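Local coordinates for protein multiheme cytochrome cf (Carboxydothermus ferrireducens DSM 11255, PDB 6QVM) that sits in the S-layer and probably passes electrons through its chain of c-type hemes to insoluble extracellular Fe(III), at residues 610-613 with 614-617; 643-646 with 647-651. All blocks are in the same frame, centred on the assembly; numbering follows the deposited sequence.

Contact 1 of 2, residues 610-613 with 614-617. With HEC (heme c), chain O.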
loop_
_atom_site.group_PDB
_atom_site.type_symbol
_atom_site.label_atom_id
_atom_site.label_comp_id
_atom_site.label_asym_id
_atom_site.label_seq_id
_atom_site.Cartn_x
_atom_site.Cartn_y
_atom_site.Cartn_z
ATOM N N LYS A 610 -24.343 -27.103 -22.077
ATOM C CA LYS A 610 -25.756 -26.740 -22.162
ATOM C C LYS A 610 -26.653 -27.910 -21.774
ATOM O O LYS A 610 -27.693 -27.718 -21.131
ATOM C CB LYS A 610 -26.092 -26.252 -23.571
ATOM C CG LYS A 610 -26.179 -24.737 -23.691
ATOM C CD LYS A 610 -26.785 -24.311 -25.015
ATOM C CE LYS A 610 -28.260 -24.662 -25.082
ATOM N NZ LYS A 610 -28.997 -24.096 -23.914
ATOM N N ALA A 611 -26.256 -29.130 -22.139
ATOM C CA ALA A 611 -26.976 -30.333 -21.742
ATOM C C ALA A 611 -27.224 -30.357 -20.242
ATOM O O ALA A 611 -28.376 -30.307 -19.801
ATOM C CB ALA A 611 -26.200 -31.581 -22.161
ATOM N N TRP A 612 -26.147 -30.424 -19.452
ATOM C CA TRP A 612 -26.297 -30.443 -18.000
ATOM C C TRP A 612 -27.042 -29.213 -17.492
ATOM O O TRP A 612 -27.845 -29.316 -16.559
ATOM C CB TRP A 612 -24.932 -30.555 -17.318
ATOM C CG TRP A 612 -25.012 -30.336 -15.834
ATOM C CD1 TRP A 612 -24.984 -29.137 -15.179
ATOM C CD2 TRP A 612 -25.154 -31.340 -14.823
ATOM N NE1 TRP A 612 -25.100 -29.330 -13.827
ATOM C CE2 TRP A 612 -25.201 -30.674 -13.578
ATOM C CE3 TRP A 612 -25.241 -32.736 -14.848
ATOM C CZ2 TRP A 612 -25.342 -31.356 -12.373
ATOM C CZ3 TRP A 612 -25.374 -33.412 -13.650
ATOM C CH2 TRP A 612 -25.422 -32.721 -12.428
ATOM N N THR A 613 -26.785 -28.040 -18.081
ATOM C CA THR A 613 -27.324 -26.797 -17.534
ATOM C C THR A 613 -28.817 -26.657 -17.816
ATOM O O THR A 613 -29.587 -26.312 -16.915
ATOM C CB THR A 613 -26.539 -25.599 -18.072
ATOM O OG1 THR A 613 -25.726 -25.062 -17.016
ATOM C CG2 THR A 613 -27.476 -24.516 -18.600
ATOM N N ASP A 614 -29.252 -26.960 -19.044
ATOM C CA ASP A 614 -30.685 -26.998 -19.324
ATOM C C ASP A 614 -31.368 -28.018 -18.430
ATOM O O ASP A 614 -32.369 -27.722 -17.771
ATOM C CB ASP A 614 -30.941 -27.346 -20.791
ATOM C CG ASP A 614 -30.409 -26.304 -21.755
ATOM O OD1 ASP A 614 -30.287 -25.129 -21.361
ATOM O OD2 ASP A 614 -30.129 -26.665 -22.921
ATOM N N LYS A 615 -30.804 -29.223 -18.382
ATOM C CA LYS A 615 -31.384 -30.328 -17.632
ATOM C C LYS A 615 -31.556 -29.997 -16.155
ATOM O O LYS A 615 -32.453 -30.542 -15.502
ATOM C CB LYS A 615 -30.510 -31.559 -17.853
ATOM C CG LYS A 615 -30.735 -32.726 -16.931
ATOM C CD LYS A 615 -29.696 -33.794 -17.229
ATOM C CE LYS A 615 -29.766 -34.941 -16.240
ATOM N NZ LYS A 615 -29.372 -34.511 -14.872
ATOM N N VAL A 616 -30.732 -29.104 -15.614
ATOM C CA VAL A 616 -30.902 -28.689 -14.226
ATOM C C VAL A 616 -31.915 -27.551 -14.123
ATOM O O VAL A 616 -32.767 -27.567 -13.236
ATOM C CB VAL A 616 -29.541 -28.314 -13.600
ATOM C CG1 VAL A 616 -29.732 -27.760 -12.187
ATOM C CG2 VAL A 616 -28.645 -29.535 -13.565
ATOM N N ASP A 617 -31.851 -26.564 -15.027
ATOM C CA ASP A 617 -32.843 -25.487 -15.041
ATOM C C ASP A 617 -34.254 -26.044 -15.176
ATOM O O ASP A 617 -35.167 -25.644 -14.448
ATOM C CB ASP A 617 -32.548 -24.507 -16.177
ATOM C CG ASP A 617 -31.260 -23.732 -15.962
ATOM O OD1 ASP A 617 -30.902 -23.477 -14.788
ATOM O OD2 ASP A 617 -30.613 -23.378 -16.970
HETATM FE FE HEC O . -16.234 -30.336 -14.520
HETATM C CHA HEC O . -17.726 -33.428 -14.590
HETATM C CHB HEC O . -18.973 -29.021 -16.184
HETATM C CHC HEC O . -14.711 -27.246 -14.587
HETATM C CHD HEC O . -13.367 -31.692 -13.128
HETATM N NA HEC O . -18.004 -31.082 -15.260
HETATM C C1A HEC O . -18.433 -32.391 -15.155
HETATM C C2A HEC O . -19.753 -32.484 -15.749
HETATM C C3A HEC O . -20.094 -31.265 -16.181
HETATM C C4A HEC O . -19.001 -30.362 -15.892
HETATM C CMA HEC O . -21.421 -30.900 -16.874
HETATM C CAA HEC O . -20.624 -33.757 -15.844
HETATM C CBA HEC O . -21.171 -34.020 -14.444
HETATM C CGA HEC O . -22.142 -35.175 -14.440
HETATM O O1A HEC O . -22.596 -35.604 -15.536
HETATM O O2A HEC O . -22.468 -35.664 -13.325
HETATM N NB HEC O . -16.752 -28.493 -15.223
HETATM C C1B HEC O . -17.912 -28.184 -15.917
HETATM C C2B HEC O . -17.844 -26.795 -16.312
HETATM C C3B HEC O . -16.668 -26.304 -15.872
HETATM C C4B HEC O . -15.955 -27.360 -15.181
HETATM C CMB HEC O . -18.950 -26.060 -17.109
HETATM C CAB HEC O . -16.141 -24.868 -16.067
HETATM C CBB HEC O . -17.008 -23.914 -15.227
HETATM N NC HEC O . -14.371 -29.617 -14.011
HETATM C C1C HEC O . -13.991 -28.286 -14.032
HETATM C C2C HEC O . -12.754 -28.164 -13.278
HETATM C C3C HEC O . -12.338 -29.408 -12.964
HETATM C C4C HEC O . -13.377 -30.334 -13.367
HETATM C CMC HEC O . -11.906 -26.877 -13.177
HETATM C CAC HEC O . -11.043 -29.842 -12.227
HETATM C CBC HEC O . -10.998 -29.315 -10.779
HETATM N ND HEC O . -15.636 -32.251 -13.944
HETATM C C1D HEC O . -14.393 -32.570 -13.402
HETATM C C2D HEC O . -14.345 -33.990 -13.163
HETATM C C3D HEC O . -15.710 -34.527 -13.620
HETATM C C4D HEC O . -16.442 -33.378 -14.091
HETATM C CMD HEC O . -13.159 -34.777 -12.569
HETATM C CAD HEC O . -16.204 -35.986 -13.588
HETATM C CBD HEC O . -16.485 -36.387 -12.143
HETATM C CGD HEC O . -16.590 -37.890 -12.041
HETATM O O1D HEC O . -17.384 -38.494 -12.813
HETATM O O2D HEC O . -15.888 -38.484 -11.175
#

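Contact 2 of 2, residues 643-646 with 647-651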
loop_
_atom_site.group_PDB
_atom_site.type_symbol
_atom_site.label_atom_id
_atom_site.label_comp_id
_atom_site.label_asym_id
_atom_site.label_seq_id
_atom_site.Cartn_x
_atom_site.Cartn_y
_atom_site.Cartn_z
ATOM N N ALA A 643 -39.504 -29.400 0.091
ATOM C CA ALA A 643 -39.295 -29.408 -1.357
ATOM C C ALA A 643 -39.104 -28.008 -1.923
ATOM O O ALA A 643 -38.611 -27.865 -3.049
ATOM C CB ALA A 643 -40.467 -30.091 -2.061
ATOM N N ASP A 644 -39.493 -26.978 -1.170
ATOM C CA ASP A 644 -39.272 -25.602 -1.596
ATOM C C ASP A 644 -37.842 -25.169 -1.291
ATOM O O ASP A 644 -37.135 -24.650 -2.165
ATOM C CB ASP A 644 -40.299 -24.691 -0.917
ATOM C CG ASP A 644 -40.264 -23.269 -1.431
ATOM O OD1 ASP A 644 -40.118 -23.064 -2.651
ATOM O OD2 ASP A 644 -40.393 -22.350 -0.589
ATOM N N THR A 645 -37.394 -25.426 -0.062
ATOM C CA THR A 645 -36.012 -25.156 0.329
ATOM C C THR A 645 -35.030 -25.950 -0.526
ATOM O O THR A 645 -34.055 -25.402 -1.056
ATOM C CB THR A 645 -35.814 -25.498 1.808
ATOM O OG1 THR A 645 -36.895 -24.961 2.579
ATOM C CG2 THR A 645 -34.488 -24.948 2.320
ATOM N N LEU A 646 -35.290 -27.249 -0.684
ATOM C CA LEU A 646 -34.354 -28.121 -1.384
ATOM C C LEU A 646 -34.170 -27.704 -2.834
ATOM O O LEU A 646 -33.092 -27.906 -3.406
ATOM C CB LEU A 646 -34.831 -29.570 -1.301
ATOM C CG LEU A 646 -34.181 -30.469 -0.242
ATOM C CD1 LEU A 646 -33.658 -29.669 0.938
ATOM C CD2 LEU A 646 -35.155 -31.535 0.234
ATOM N N ALA A 647 -35.203 -27.129 -3.443
ATOM C CA ALA A 647 -35.090 -26.645 -4.809
ATOM C C ALA A 647 -34.722 -25.175 -4.873
ATOM O O ALA A 647 -34.211 -24.724 -5.905
ATOM C CB ALA A 647 -36.402 -26.874 -5.564
ATOM N N GLY A 648 -34.978 -24.426 -3.799
ATOM C CA GLY A 648 -34.515 -23.050 -3.744
ATOM C C GLY A 648 -33.005 -22.957 -3.655
ATOM O O GLY A 648 -32.400 -22.007 -4.163
ATOM N N ILE A 649 -32.379 -23.943 -3.007
ATOM C CA ILE A 649 -30.927 -23.944 -2.850
ATOM C C ILE A 649 -30.245 -24.036 -4.209
ATOM O O ILE A 649 -29.311 -23.284 -4.505
ATOM C CB ILE A 649 -30.491 -25.087 -1.917
ATOM C CG1 ILE A 649 -30.904 -24.781 -0.475
ATOM C CG2 ILE A 649 -28.994 -25.295 -2.006
ATOM C CD1 ILE A 649 -30.848 -25.996 0.452
ATOM N N VAL A 650 -30.715 -24.948 -5.065
ATOM C CA VAL A 650 -30.182 -25.053 -6.418
ATOM C C VAL A 650 -30.442 -23.778 -7.213
ATOM O O VAL A 650 -29.710 -23.473 -8.161
ATOM C CB VAL A 650 -30.776 -26.300 -7.109
ATOM C CG1 VAL A 650 -30.212 -26.473 -8.513
ATOM C CG2 VAL A 650 -30.510 -27.541 -6.265
ATOM N N ALA A 651 -31.458 -23.004 -6.828
ATOM C CA ALA A 651 -31.769 -21.753 -7.510
ATOM C C ALA A 651 -30.948 -20.579 -6.985
ATOM O O ALA A 651 -30.426 -19.788 -7.776
ATOM C CB ALA A 651 -33.262 -21.442 -7.388
#

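Contact 1 of 2, residues 610-613 with 614-617
Lys610 and Asp614, one turn apart on helix 606-628, form a salt bridge. The lysine chain runs out from the helix and then bends at its last two torsions. This carries NZ back to the carboxylate of Asp614. NZ lies 3.0 Å from Asp614 OD1 and also 3.0 Å from Asp614 OD2, and each oxygen offers its syn lone pair. The ammonium therefore sits in the fork of the carboxylate and bonds to both oxygens.

Backbone hydrogen bonds run alongside. Asp614 N meets Lys610 O at 2.7 Å in a nearly straight bond (169°). Lys615 N binds Ala611 O, and Asp617 N binds Thr613 O. The bonds of Val616 N to Trp612 O and to Thr613 O are both weak.

Apolar contact gathers at Trp612. CG2 of Val616 lies over one face of the indole, 3.8 Å from the centroid of the five-membered ring, in a CH-pi contact. With CG anti to the backbone N (chi1 170°), the ring extends along the helix toward Val616. Trp612 belongs to a heme c pocket. Its CB is 3.6 Å from CMA of the heme, and its CZ3 is 3.7 Å from the propionate oxygen O2A. Trp612 NE1 donates to His656 O, and Lys615 NZ forms a salt bridge with Glu665 of helix 661-672.

Were Asp614 replaced by an alanine, the Lys610 ammonium would probably lose its mate here, and its bent chain would be freer to turn. The helix thus carries an ion pair at its more exposed surface, while the buried indole packs between Val616 and the heme rim.

Contact 2 of 2, residues 643-646 with 647-651
Ile649 lies against the carbonyl of Thr645, one turn earlier on the alpha-helix 641-652. Two i to i+4 backbone bonds join the segments. Ile649 N binds Thr645 O at 3.0 Å, with the donor nearly in line with the carbonyl. Gly648 N binds Asp644 O at 2.7 Å, but this bond is more bent, with an angle of 140° at the hydrogen.

The side chains add mostly contacts with backbone oxygens. Ile649 has CG1 beside its own backbone N (chi1 -71°). That branch turns back along the helix, and CG1 comes to 3.3 Å from Thr645 O. Its CD1 ends 4.2 Å from CG2 of Thr645, a loose methyl contact. CB of Ala647 rests 3.5 Å from Ala643 O. Gly648 has no side chain; a CB there would come tight against Asp644 O.

The next shell fixes the polar ends. Thr645 OG1 accepts from Gly511 N, and its single proton serves Lys641 O, Ala508 O or both in part. This hydroxyl is thus satisfied although the residue is buried. Asp644 OD1 pairs with Ser512 OG. Together these bonds join the start of the helix to the nearby loop at Ala508, Gly511 and Ser512.

Further out, apolar side chains fill the surroundings. Leu646 and Ile649 both touch Phe531 and Leu667. Ala647 packs on Ile623 of helix 606-628, and Val650 on Val620 of the same helix. Most of this part of the helix is therefore buried between helices 606-628 and 661-672 and these loops. The first torsion of Val650 (chi1 -178°) leaves CG2 beside the backbone N, facing the preceding turn, where it lies 3.9 Å from Leu646 O.

In the fold
Contact 1 comes first along the chain, in helix 606-628. Contact 2 follows in helix 641-652, the next helix. Each joins neighbouring turns of a single helix, so neither closes a loop. They lie in series and neither nest nor cross. Their centres are about 16 Å apart, on the same side of the chain's centre. They meet directly where Val616 CG1 packs 3.9 Å from Val650 CG1. The last helix, 661-672, touches both: Glu665 reaches contact 1 and Leu667 reaches contact 2. The two contacts thus belong to one C-terminal group of three helices, which borders a heme at contact 1.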